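Local coordinates for protein putative 2-dehydro-3-deoxygalactonokinase (Sinorhizobium meliloti, PDB 3T69) that probably phosphorylates 2-dehydro-3-deoxy-D-galactonate with ATP to give the 6-phospho sugar acid, a step of galactonate breakdown, at residues B[93-98]-B[302-307]; B[99-104]-B[108-113]; B[134-139]-B[156-161]; B[203-208]-B[275-280]; B[220-225]-B[234-239]. All coordinates share one frame; numbering follows the deposited sequence.

Interactions 1 and 2 lie together on one side of the chain's centre and touch through Ala-98 and Pro-112. Interactions 4 and 5 lie on the other side of the chain's centre and touch where Ala-204 meets Gln-239. Interaction 3 touches none of the others. Interaction 1 is a surface contact and interaction 2 is partly buried. Interactions 3, 4 and 5 are buried. The chemistry follows the elements joined. Interaction 2 pairs two strands and is held by backbone hydrogen bonds. Interaction 3 sets a helix against a strand and its turn, while interactions 4 and 5 pack helix on helix. These three and interaction 1 rest on van der Waals contacts, with a water bridge added in interaction 5.

Interaction 1. Residues B[93-98]-B[302-307]; sequences EIAGRA and ARAIWP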
# COMPACT_ATOMS: atom_id res chain seq x y z
N GLU B 93 -27.25 12.48 18.80
CA GLU B 93 -27.07 11.45 19.84
C GLU B 93 -25.66 11.53 20.44
O GLU B 93 -25.43 11.07 21.56
CB GLU B 93 -27.19 10.04 19.28
CG GLU B 93 -28.50 9.52 18.65
CD GLU B 93 -28.30 7.99 18.22
OE1 GLU B 93 -28.56 7.58 17.03
OE2 GLU B 93 -27.84 7.22 19.11
N ILE B 94 -24.71 12.11 19.72
CA ILE B 94 -23.29 11.99 20.09
C ILE B 94 -22.95 12.50 21.48
O ILE B 94 -22.39 11.74 22.26
CB ILE B 94 -22.33 12.63 19.04
CG1 ILE B 94 -22.35 11.85 17.74
CG2 ILE B 94 -20.88 12.73 19.55
CD1 ILE B 94 -21.73 12.65 16.61
N ALA B 95 -23.23 13.78 21.75
CA ALA B 95 -22.89 14.43 23.04
C ALA B 95 -23.45 13.64 24.25
O ALA B 95 -22.78 13.47 25.26
CB ALA B 95 -23.40 15.83 23.03
N GLY B 96 -24.66 13.11 24.10
CA GLY B 96 -25.26 12.30 25.15
C GLY B 96 -24.51 10.99 25.46
O GLY B 96 -24.56 10.50 26.59
N ARG B 97 -23.83 10.43 24.46
CA ARG B 97 -23.08 9.20 24.66
C ARG B 97 -21.59 9.36 25.08
O ARG B 97 -20.83 8.38 25.12
CB ARG B 97 -23.25 8.29 23.45
CG ARG B 97 -24.37 7.27 23.63
CD ARG B 97 -25.69 7.82 23.27
NE ARG B 97 -26.59 7.97 24.42
CZ ARG B 97 -27.63 8.83 24.46
NH1 ARG B 97 -27.89 9.66 23.41
NH2 ARG B 97 -28.41 8.89 25.56
N ALA B 98 -21.18 10.58 25.42
CA ALA B 98 -19.80 10.83 25.80
C ALA B 98 -19.34 10.10 27.08
O ALA B 98 -20.15 9.71 27.92
CB ALA B 98 -19.55 12.28 25.92
N ALA B 302 -20.49 20.65 23.88
CA ALA B 302 -20.34 21.50 25.06
C ALA B 302 -21.61 22.27 25.45
O ALA B 302 -22.00 22.26 26.59
CB ALA B 302 -19.19 22.45 24.85
N ARG B 303 -22.28 22.92 24.50
CA ARG B 303 -23.47 23.71 24.85
C ARG B 303 -24.49 22.74 25.45
O ARG B 303 -25.31 23.15 26.28
CB ARG B 303 -24.10 24.46 23.64
CG ARG B 303 -23.38 25.70 22.99
CD ARG B 303 -24.29 26.37 21.85
NE ARG B 303 -23.69 27.59 21.23
CZ ARG B 303 -24.30 28.51 20.43
NH1 ARG B 303 -25.60 28.42 20.11
NH2 ARG B 303 -23.60 29.54 19.93
N ALA B 304 -24.45 21.48 24.98
CA ALA B 304 -25.51 20.50 25.33
C ALA B 304 -25.35 19.84 26.70
O ALA B 304 -26.33 19.45 27.32
CB ALA B 304 -25.69 19.44 24.22
N ILE B 305 -24.13 19.73 27.20
CA ILE B 305 -24.03 19.08 28.47
C ILE B 305 -23.77 20.07 29.58
O ILE B 305 -24.06 19.79 30.75
CB ILE B 305 -23.10 17.83 28.46
CG1 ILE B 305 -21.61 18.20 28.40
CG2 ILE B 305 -23.51 16.90 27.31
CD1 ILE B 305 -20.84 17.31 27.38
N TRP B 306 -23.24 21.23 29.21
CA TRP B 306 -23.05 22.32 30.17
C TRP B 306 -23.75 23.55 29.66
O TRP B 306 -23.10 24.55 29.40
CB TRP B 306 -21.57 22.61 30.40
CG TRP B 306 -20.77 21.39 30.75
CD1 TRP B 306 -20.94 20.55 31.84
CD2 TRP B 306 -19.66 20.84 30.01
NE1 TRP B 306 -19.99 19.54 31.82
CE2 TRP B 306 -19.20 19.69 30.71
CE3 TRP B 306 -19.01 21.21 28.82
CZ2 TRP B 306 -18.12 18.92 30.26
CZ3 TRP B 306 -17.94 20.43 28.38
CH2 TRP B 306 -17.50 19.31 29.10
N PRO B 307 -25.09 23.49 29.52
CA PRO B 307 -25.81 24.65 28.98
C PRO B 307 -25.60 25.80 29.94
O PRO B 307 -25.45 25.58 31.13
CB PRO B 307 -27.29 24.21 28.98
CG PRO B 307 -27.27 22.67 29.22
CD PRO B 307 -26.02 22.49 30.09
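Ala-95 and Ala-304 are the closest backbone pair here, with their CA atoms 7.0 Å apart. The protein belongs to the ASKHA group of kinases, and this contact brings the end of helix 290-305 against the loop between strands 89-90 and 99-101. Residues 93-96 of that loop have helical backbone angles but not the regular helical bonds; they meet the last turn of the helix.

The side chains that touch are small or branched and apolar. The methyl of Ala-95 points at the helix end and meets CB of Ala-304 at 4.4 Å. It has a second neighbour in CG2 of Ile-305, also at 4.4 Å. The contact is thin, and nothing polar bonds across it.

The loop is backed by the neighbouring sheet, where Ile-94 packs on Ile-85 and Pro-112. Just past the helix end, Trp-306 bonds through NE1 to OD2 of Asp-107.

Ile-305 works in two directions. Its chi1 of 74° sets CG1 between the backbone N and the carbonyl carbon, and leaves CG2 beside the N, on the side of the loop. CG2 lies 4.1 Å from Ala-95 O, while CG1 sits over the centre of the Trp-306 ring, 3.6 Å above its plane.

Interaction 2. Residues B[99-104]-B[108-113]; sequences TAIPDV and IRILPG. With SO4 (sulfate ion), chain F.
Thr-99 and Ile-110 form an antiparallel hydrogen-bonded pair, and backbone bonds carry most of this contact. Thr-99 N reaches Ile-110 O at 2.8 Å, and Ile-110 N returns to Thr-99 O at 2.9 Å. Farther along, Ile-101 N bonds to Ile-108 O at 2.8 Å. Between them, Ala-100 and Arg-109 make a non-hydrogen-bonded pair. Here the CA-H of Arg-109 points to Thr-99 O, and that of Ala-100 to Ile-108 O.

The apolar contacts gather on the face that bears Ile-101, Ile-108 and Ile-110. CD1 of Ile-101 meets CD1 of Ile-110 at 3.8 Å, the two side chains lying at a slant. CB of Ile-101 rests 4.0 Å from CG2 of Ile-108. With chi1 at -56°, Ile-101 CG1 stands beside its own backbone N and its chain can reach Ile-110.

Two polar contacts reach beyond the strand pair. Ala-100 N donates to O4 of a sulfate ion at 3.0 Å; the ion probably came from the crystallisation liquor. Arg-109 NE forms a salt bridge with Asp-107 OD1, in the turn.

Strands 99-101 and 108-116 form a beta hairpin, and 108-116 also pairs in parallel with 67-71, which places the hairpin in a mixed sheet of an ASKHA-type kinase.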
# COMPACT_ATOMS: atom_id res chain seq x y z
N THR B 99 -18.04 9.93 27.22
CA THR B 99 -17.47 9.08 28.25
C THR B 99 -16.58 9.91 29.18
O THR B 99 -15.71 10.62 28.72
CB THR B 99 -16.64 7.90 27.58
OG1 THR B 99 -17.50 7.00 26.88
CG2 THR B 99 -15.78 7.15 28.56
N ALA B 100 -16.77 9.81 30.49
CA ALA B 100 -16.00 10.63 31.42
C ALA B 100 -14.59 10.07 31.57
O ALA B 100 -14.38 8.87 31.50
CB ALA B 100 -16.69 10.71 32.77
N ILE B 101 -13.64 10.97 31.78
CA ILE B 101 -12.35 10.65 32.38
C ILE B 101 -12.39 11.13 33.83
O ILE B 101 -12.63 12.32 34.08
CB ILE B 101 -11.18 11.28 31.59
CG1 ILE B 101 -11.29 10.79 30.14
CG2 ILE B 101 -9.82 10.99 32.27
CD1 ILE B 101 -10.06 10.71 29.43
N PRO B 102 -12.22 10.20 34.78
CA PRO B 102 -12.38 10.60 36.18
C PRO B 102 -11.39 11.72 36.52
O PRO B 102 -10.24 11.66 36.14
CB PRO B 102 -12.05 9.30 36.95
CG PRO B 102 -12.32 8.21 36.00
CD PRO B 102 -11.89 8.76 34.66
N ASP B 103 -11.88 12.75 37.19
CA ASP B 103 -11.01 13.83 37.69
C ASP B 103 -11.81 14.65 38.70
O ASP B 103 -12.96 14.99 38.46
CB ASP B 103 -10.46 14.70 36.53
CG ASP B 103 -9.36 15.69 37.00
OD1 ASP B 103 -8.89 15.57 38.15
OD2 ASP B 103 -8.99 16.59 36.23
N VAL B 104 -11.22 14.91 39.86
CA VAL B 104 -11.96 15.66 40.88
C VAL B 104 -12.01 17.17 40.50
O VAL B 104 -13.01 17.85 40.73
CB VAL B 104 -11.40 15.37 42.31
CG1 VAL B 104 -9.84 15.44 42.36
CG2 VAL B 104 -12.00 16.32 43.35
N ILE B 108 -14.19 16.12 32.49
CA ILE B 108 -13.53 15.78 31.22
C ILE B 108 -14.34 14.67 30.57
O ILE B 108 -14.49 13.58 31.14
CB ILE B 108 -12.07 15.26 31.47
CG1 ILE B 108 -11.28 16.22 32.34
CG2 ILE B 108 -11.33 15.03 30.17
CD1 ILE B 108 -9.78 15.96 32.34
N ARG B 109 -14.86 14.94 29.37
CA ARG B 109 -15.52 13.92 28.56
C ARG B 109 -14.86 13.75 27.20
O ARG B 109 -14.38 14.73 26.60
CB ARG B 109 -16.97 14.32 28.32
CG ARG B 109 -17.62 15.03 29.47
CD ARG B 109 -18.60 14.14 30.15
NE ARG B 109 -19.21 14.75 31.33
CZ ARG B 109 -20.51 14.94 31.46
NH1 ARG B 109 -21.35 14.60 30.50
NH2 ARG B 109 -20.98 15.48 32.57
N ILE B 110 -14.92 12.52 26.69
CA ILE B 110 -14.55 12.18 25.31
C ILE B 110 -15.77 11.66 24.54
O ILE B 110 -16.46 10.77 25.02
CB ILE B 110 -13.55 11.04 25.22
CG1 ILE B 110 -12.40 11.27 26.18
CG2 ILE B 110 -13.06 10.90 23.78
CD1 ILE B 110 -11.10 10.61 25.74
N LEU B 111 -15.96 12.19 23.33
CA LEU B 111 -17.01 11.76 22.39
C LEU B 111 -16.81 10.37 21.72
O LEU B 111 -15.75 10.00 21.27
CB LEU B 111 -17.23 12.84 21.31
CG LEU B 111 -17.41 14.29 21.85
CD1 LEU B 111 -17.46 15.37 20.77
CD2 LEU B 111 -18.65 14.38 22.72
N PRO B 112 -17.89 9.62 21.59
CA PRO B 112 -17.75 8.36 20.89
C PRO B 112 -17.44 8.58 19.40
O PRO B 112 -17.53 9.72 18.90
CB PRO B 112 -19.15 7.77 21.06
CG PRO B 112 -20.02 9.00 21.14
CD PRO B 112 -19.27 9.80 22.08
N GLY B 113 -17.08 7.50 18.70
CA GLY B 113 -17.03 7.54 17.24
C GLY B 113 -18.30 6.95 16.64
O GLY B 113 -19.24 6.70 17.36
S SO4 F . -19.27 7.39 32.08
O1 SO4 F . -17.86 7.17 32.39
O2 SO4 F . -19.80 6.20 31.47
O3 SO4 F . -20.06 7.76 33.24
O4 SO4 F . -19.42 8.54 31.20

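Interaction 3. Residues B[134-139]-B[156-161]; sequences GAAAHL and VRLADD
Asp-161 and Leu-158 are turned toward Ala-136 by different torsions. In Asp-161, CG stands beside the backbone N and anti to the carbonyl carbon, chi1 -64°, which brings the carboxylate near the helix. In Leu-158, CG is anti to the backbone N, chi1 -176°, and the branch CD2 leads.

Ala-136 receives both groups. Its CB lies 3.9 Å from OD1 of Asp-161, a van der Waals touch between a methyl and a carboxylate oxygen. CD2 of Leu-158 comes in from the strand and stands 4.4 Å from CA of Ala-136. It is 4.5 Å from CB of the same residue.

The contact packs helix 128-139 on one face of the mixed sheet of strands 143-148, 153-159 and 162-169, part of the ASKHA-type fold. Asp-160 and Asp-161 both have left-handed backbone angles, and they form the tight turn between strands 153-159 and 162-169. The helix is kinked here, where N of Ala-137 and N of His-138 make no bond to the preceding turn.

Leu-91 completes the apolar patch by touching both Ala-136 and Leu-158. Leu-158 also packs on Leu-132, one helical turn before Ala-136, and Asp-161 shares a backbone hydrogen bond with Leu-91.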
# COMPACT_ATOMS: atom_id res chain seq x y z
N GLY B 134 -20.56 19.35 13.70
CA GLY B 134 -20.27 20.72 13.38
C GLY B 134 -20.96 21.23 12.13
O GLY B 134 -21.59 22.27 12.16
N ALA B 135 -20.88 20.48 11.04
CA ALA B 135 -21.18 21.06 9.74
C ALA B 135 -22.54 20.71 9.18
O ALA B 135 -22.96 21.33 8.20
CB ALA B 135 -20.09 20.74 8.75
N ALA B 136 -23.24 19.76 9.78
CA ALA B 136 -24.53 19.32 9.23
C ALA B 136 -25.47 20.48 8.87
O ALA B 136 -26.01 20.53 7.75
CB ALA B 136 -25.22 18.35 10.17
N ALA B 137 -25.68 21.41 9.78
CA ALA B 137 -26.59 22.51 9.51
C ALA B 137 -26.15 23.41 8.37
O ALA B 137 -26.92 23.75 7.50
CB ALA B 137 -26.75 23.32 10.74
N HIS B 138 -24.88 23.76 8.37
CA HIS B 138 -24.40 24.66 7.37
C HIS B 138 -24.52 24.09 5.98
O HIS B 138 -24.93 24.75 5.07
CB HIS B 138 -22.96 25.00 7.65
CG HIS B 138 -22.20 25.45 6.45
ND1 HIS B 138 -22.00 26.78 6.17
CD2 HIS B 138 -21.58 24.76 5.48
CE1 HIS B 138 -21.29 26.88 5.06
NE2 HIS B 138 -21.02 25.67 4.63
N LEU B 139 -24.21 22.82 5.83
CA LEU B 139 -24.13 22.24 4.51
C LEU B 139 -25.47 22.39 3.88
O LEU B 139 -25.59 22.77 2.73
N VAL B 156 -18.92 9.94 3.36
CA VAL B 156 -20.11 9.81 4.23
C VAL B 156 -21.45 10.19 3.55
O VAL B 156 -21.57 11.26 2.96
CB VAL B 156 -19.89 10.66 5.49
CG1 VAL B 156 -20.96 10.40 6.54
CG2 VAL B 156 -18.52 10.41 6.05
N ARG B 157 -22.44 9.30 3.61
CA ARG B 157 -23.75 9.65 3.13
C ARG B 157 -24.51 10.29 4.31
O ARG B 157 -24.92 9.59 5.27
CB ARG B 157 -24.54 8.44 2.54
CG ARG B 157 -23.70 7.22 2.01
CD ARG B 157 -24.46 6.12 1.17
NE ARG B 157 -25.91 5.93 1.47
CZ ARG B 157 -26.44 4.92 2.17
NH1 ARG B 157 -25.67 3.97 2.71
NH2 ARG B 157 -27.77 4.87 2.36
N LEU B 158 -24.70 11.61 4.22
CA LEU B 158 -25.38 12.44 5.25
C LEU B 158 -26.81 12.85 4.84
O LEU B 158 -27.02 13.27 3.71
CB LEU B 158 -24.53 13.67 5.52
CG LEU B 158 -24.96 14.63 6.61
CD1 LEU B 158 -25.33 13.88 7.93
CD2 LEU B 158 -23.87 15.65 6.85
N ALA B 159 -27.78 12.67 5.70
CA ALA B 159 -29.11 13.16 5.40
C ALA B 159 -29.85 13.63 6.62
O ALA B 159 -30.19 12.83 7.45
CB ALA B 159 -29.90 12.09 4.74
N ASP B 160 -30.23 14.89 6.69
CA ASP B 160 -30.98 15.37 7.83
C ASP B 160 -30.35 15.19 9.20
O ASP B 160 -31.00 14.70 10.10
CB ASP B 160 -32.34 14.68 7.89
CG ASP B 160 -33.07 14.71 6.58
OD1 ASP B 160 -32.83 15.61 5.77
OD2 ASP B 160 -33.91 13.83 6.37
N ASP B 161 -29.09 15.52 9.36
CA ASP B 161 -28.48 15.32 10.66
C ASP B 161 -28.46 13.84 10.98
O ASP B 161 -28.57 13.42 12.10
CB ASP B 161 -29.25 16.06 11.74
CG ASP B 161 -29.24 17.59 11.57
OD1 ASP B 161 -29.11 18.08 10.44
OD2 ASP B 161 -29.39 18.30 12.58

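Interaction 4. Residues B[203-208]-B[275-280]; sequences DAVSRT and RTALES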
# COMPACT_ATOMS: atom_id res chain seq x y z
N ASP B 203 -2.74 13.46 -14.14
CA ASP B 203 -2.60 12.29 -15.02
C ASP B 203 -2.75 11.00 -14.18
O ASP B 203 -3.57 10.14 -14.55
CB ASP B 203 -1.25 12.25 -15.76
CG ASP B 203 -1.10 13.34 -16.83
OD1 ASP B 203 -2.14 13.90 -17.29
OD2 ASP B 203 0.09 13.61 -17.21
N ALA B 204 -2.00 10.91 -13.07
CA ALA B 204 -2.03 9.79 -12.13
C ALA B 204 -3.45 9.50 -11.66
O ALA B 204 -3.93 8.34 -11.77
CB ALA B 204 -1.15 10.07 -10.96
N VAL B 205 -4.13 10.55 -11.21
CA VAL B 205 -5.53 10.48 -10.76
C VAL B 205 -6.45 10.01 -11.85
O VAL B 205 -7.39 9.26 -11.59
CB VAL B 205 -6.06 11.87 -10.24
CG1 VAL B 205 -7.52 11.80 -9.90
CG2 VAL B 205 -5.25 12.36 -9.05
N SER B 206 -6.23 10.45 -13.06
CA SER B 206 -7.13 10.04 -14.12
C SER B 206 -6.85 8.58 -14.56
O SER B 206 -7.77 7.76 -14.63
CB SER B 206 -7.09 11.04 -15.29
OG SER B 206 -7.37 12.37 -14.83
N ARG B 207 -5.60 8.22 -14.82
CA ARG B 207 -5.39 6.86 -15.32
C ARG B 207 -5.79 5.84 -14.26
O ARG B 207 -6.36 4.79 -14.59
CB ARG B 207 -4.00 6.59 -15.93
CG ARG B 207 -2.79 7.19 -15.20
CD ARG B 207 -1.53 6.98 -16.03
NE ARG B 207 -1.57 5.73 -16.81
CZ ARG B 207 -0.52 5.21 -17.45
NH1 ARG B 207 0.67 5.80 -17.37
NH2 ARG B 207 -0.65 4.09 -18.14
N THR B 208 -5.57 6.18 -12.99
CA THR B 208 -6.04 5.30 -11.90
C THR B 208 -7.57 5.29 -11.69
O THR B 208 -8.13 4.20 -11.52
CB THR B 208 -5.29 5.52 -10.61
OG1 THR B 208 -3.91 5.79 -10.92
CG2 THR B 208 -5.35 4.30 -9.78
N ARG B 275 -9.48 18.93 -3.94
CA ARG B 275 -10.49 19.68 -4.74
C ARG B 275 -9.98 19.57 -6.14
O ARG B 275 -10.74 19.34 -7.10
CB ARG B 275 -10.59 21.17 -4.30
N THR B 276 -8.66 19.72 -6.23
CA THR B 276 -7.95 19.63 -7.49
C THR B 276 -8.24 18.26 -8.11
O THR B 276 -8.69 18.14 -9.27
CB THR B 276 -6.46 19.79 -7.23
OG1 THR B 276 -6.25 21.06 -6.61
CG2 THR B 276 -5.65 19.71 -8.49
N ALA B 277 -8.03 17.23 -7.30
CA ALA B 277 -8.21 15.89 -7.76
C ALA B 277 -9.69 15.63 -8.08
O ALA B 277 -10.01 14.97 -9.07
CB ALA B 277 -7.63 14.91 -6.74
N LEU B 278 -10.59 16.14 -7.26
CA LEU B 278 -12.02 15.87 -7.49
C LEU B 278 -12.65 16.59 -8.71
O LEU B 278 -13.54 16.04 -9.40
CB LEU B 278 -12.85 16.18 -6.22
CG LEU B 278 -12.58 15.31 -4.98
CD1 LEU B 278 -12.94 16.05 -3.73
CD2 LEU B 278 -13.34 13.99 -5.07
N GLU B 279 -12.21 17.82 -8.96
CA GLU B 279 -12.73 18.56 -10.10
C GLU B 279 -12.28 17.88 -11.39
O GLU B 279 -13.13 17.59 -12.25
CB GLU B 279 -12.32 20.03 -10.04
CG GLU B 279 -13.23 20.83 -9.11
CD GLU B 279 -12.63 22.13 -8.58
OE1 GLU B 279 -11.39 22.32 -8.51
OE2 GLU B 279 -13.45 22.98 -8.18
N SER B 280 -10.98 17.58 -11.48
CA SER B 280 -10.44 16.84 -12.63
C SER B 280 -11.29 15.63 -13.01
O SER B 280 -11.31 15.24 -14.16
CB SER B 280 -8.97 16.45 -12.42
OG SER B 280 -8.84 15.34 -11.56
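Val-205 faces Ala-277 and Ser-280, and it makes the closest contacts between segments 203-208 and 275-280, on helices 199-210 and 268-280. Just before it, Ala-204 has its methyl on Thr-243 of helix 233-252. The carbonyl oxygen of Ala-204 takes two bonds, from N and OG1 of Thr-208, which reach it from opposite faces of its plane.

Both branches of Val-205 take part. CG1 is anti to the backbone N, chi1 174°, and lies 4.1 Å from both Ala-277 O and Ser-280 OG. CG2 meets the methyl of Ala-277 at 4.2 Å. This is helix-on-helix packing with small residues on one side, in the helical part of the ASKHA-type kinase. The two CA atoms, of Val-205 and Ala-277, are 6.7 Å apart.

The hydroxyl of Ser-280 is held within its own helix. OG donates to Ala-277 O at 2.8 Å, from above the carbonyl plane rather than on a lone pair. An alanine in place of Ser-280 would probably leave Ala-277 O without this hydroxyl donor and thin the contact at Val-205 CG1.

Ser-206 comes next, and its OG bonds to Thr-202 O and Gln-281 NE2. Arg-207 lies far from segment 275-280, and its NH2 bonds to Arg-120 O of the second subunit. Thr-208 ends the segment, packed on Leu-247 and on Leu-218 of helix 215-228.

Interaction 5. Residues B[220-225]-B[234-239]; sequences FSVRAG and ADARAQ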
# COMPACT_ATOMS: atom_id res chain seq x y z
N PHE B 220 4.10 0.44 -9.34
CA PHE B 220 5.43 0.00 -9.65
C PHE B 220 6.07 0.89 -10.70
O PHE B 220 7.26 1.19 -10.62
CB PHE B 220 5.51 -1.47 -10.03
CG PHE B 220 6.92 -1.93 -10.27
CD1 PHE B 220 7.80 -2.03 -9.22
CD2 PHE B 220 7.38 -2.15 -11.57
CE1 PHE B 220 9.14 -2.42 -9.42
CE2 PHE B 220 8.69 -2.55 -11.78
CZ PHE B 220 9.58 -2.68 -10.69
N SER B 221 5.27 1.38 -11.61
CA SER B 221 5.71 2.22 -12.68
C SER B 221 6.35 3.50 -12.21
O SER B 221 7.17 4.03 -12.89
CB SER B 221 4.58 2.48 -13.64
OG SER B 221 4.47 1.39 -14.52
N VAL B 222 5.98 4.04 -11.08
CA VAL B 222 6.70 5.21 -10.69
C VAL B 222 8.17 4.86 -10.49
O VAL B 222 9.00 5.62 -10.86
CB VAL B 222 6.07 5.99 -9.51
CG1 VAL B 222 4.66 5.64 -9.28
CG2 VAL B 222 6.88 5.90 -8.31
N ARG B 223 8.49 3.73 -9.89
CA ARG B 223 9.89 3.31 -9.81
C ARG B 223 10.51 2.85 -11.12
O ARG B 223 11.65 3.06 -11.33
CB ARG B 223 10.17 2.33 -8.70
CG ARG B 223 11.14 1.26 -9.10
CD ARG B 223 12.29 1.10 -8.17
NE ARG B 223 13.21 2.21 -8.29
CZ ARG B 223 14.48 2.16 -7.97
NH1 ARG B 223 15.02 1.05 -7.53
NH2 ARG B 223 15.22 3.22 -8.10
N ALA B 224 9.77 2.16 -11.97
CA ALA B 224 10.35 1.74 -13.25
C ALA B 224 10.52 2.93 -14.19
O ALA B 224 11.47 2.95 -14.99
CB ALA B 224 9.53 0.67 -13.91
N GLY B 225 9.60 3.90 -14.08
CA GLY B 225 9.70 5.21 -14.74
C GLY B 225 10.98 5.91 -14.32
O GLY B 225 11.71 6.45 -15.15
N ALA B 234 9.67 15.10 -7.61
CA ALA B 234 8.37 15.71 -7.36
C ALA B 234 7.29 15.10 -8.26
O ALA B 234 6.14 14.89 -7.83
CB ALA B 234 8.43 17.22 -7.52
N ASP B 235 7.64 14.80 -9.50
CA ASP B 235 6.66 14.18 -10.38
C ASP B 235 6.31 12.72 -9.97
O ASP B 235 5.15 12.27 -10.14
CB ASP B 235 7.12 14.33 -11.84
CG ASP B 235 7.15 15.83 -12.29
OD1 ASP B 235 6.06 16.50 -12.35
OD2 ASP B 235 8.26 16.33 -12.59
N ALA B 236 7.30 12.02 -9.41
CA ALA B 236 7.14 10.66 -8.89
C ALA B 236 6.16 10.64 -7.68
O ALA B 236 5.16 9.86 -7.66
CB ALA B 236 8.49 10.08 -8.51
N ARG B 237 6.47 11.52 -6.71
CA ARG B 237 5.66 11.83 -5.54
C ARG B 237 4.25 12.15 -5.96
O ARG B 237 3.27 11.67 -5.37
CB ARG B 237 6.30 13.03 -4.88
CG ARG B 237 5.82 13.35 -3.48
CD ARG B 237 6.99 13.83 -2.55
NE ARG B 237 6.49 14.16 -1.21
CZ ARG B 237 6.74 13.47 -0.11
NH1 ARG B 237 7.54 12.39 -0.14
NH2 ARG B 237 6.19 13.86 1.03
N ALA B 238 4.14 12.95 -7.00
CA ALA B 238 2.87 13.39 -7.49
C ALA B 238 2.11 12.22 -8.05
O ALA B 238 0.93 12.04 -7.75
CB ALA B 238 3.06 14.46 -8.58
N GLN B 239 2.78 11.45 -8.91
CA GLN B 239 2.28 10.19 -9.48
C GLN B 239 1.80 9.26 -8.36
O GLN B 239 0.65 8.77 -8.36
CB GLN B 239 3.43 9.53 -10.20
CG GLN B 239 3.08 8.83 -11.47
CD GLN B 239 4.33 8.38 -12.21
OE1 GLN B 239 5.41 8.98 -12.06
NE2 GLN B 239 4.19 7.32 -13.04
O HOH W 1 6.22 6.20 -14.73
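Val-222 and Gln-239 make most of this contact by van der Waals packing. The side chain of Gln-239 runs extended beyond CG, chi2 172°, so that its amide reaches the neighbouring helix. The two side chains lie alongside each other, running opposite ways. CG1 of Val-222 lies 4.0 Å from the amide carbon CD of Gln-239, and OE1 of Gln-239 is 4.0 Å from CB of Val-222. The other branch of the valine, CG2, meets the methyl of Ala-236 at 4.5 Å.

Polar contact is made through one water. Ser-221 O and Gln-239 NE2 are 4.4 Å apart, too far for a direct bond. The water fills the interval. It donates to Ser-221 O at 3.0 Å and accepts from Gln-239 NE2 at 2.9 Å. The amide is therefore held at its nitrogen while its carbon rests on the valine. An alanine at the position of Gln-239 would probably leave the water without this N-H donor and Val-222 without cover on that side.

The helices form an antiparallel helical hairpin. The axes of the two short segments come within 9.7 Å and their directions differ by 165°. Helix 215-228 also faces the second subunit. There, Ser-221 OG bonds to Pro-122 O of that subunit, and the ring of Phe-220 meets His-152 of it. Short helix 185-188 lies against both helices, with Ala-187 on Val-222 and Val-188 on Ala-236, while helix 199-210 covers Asp-235 and Ala-238 through Ala-200.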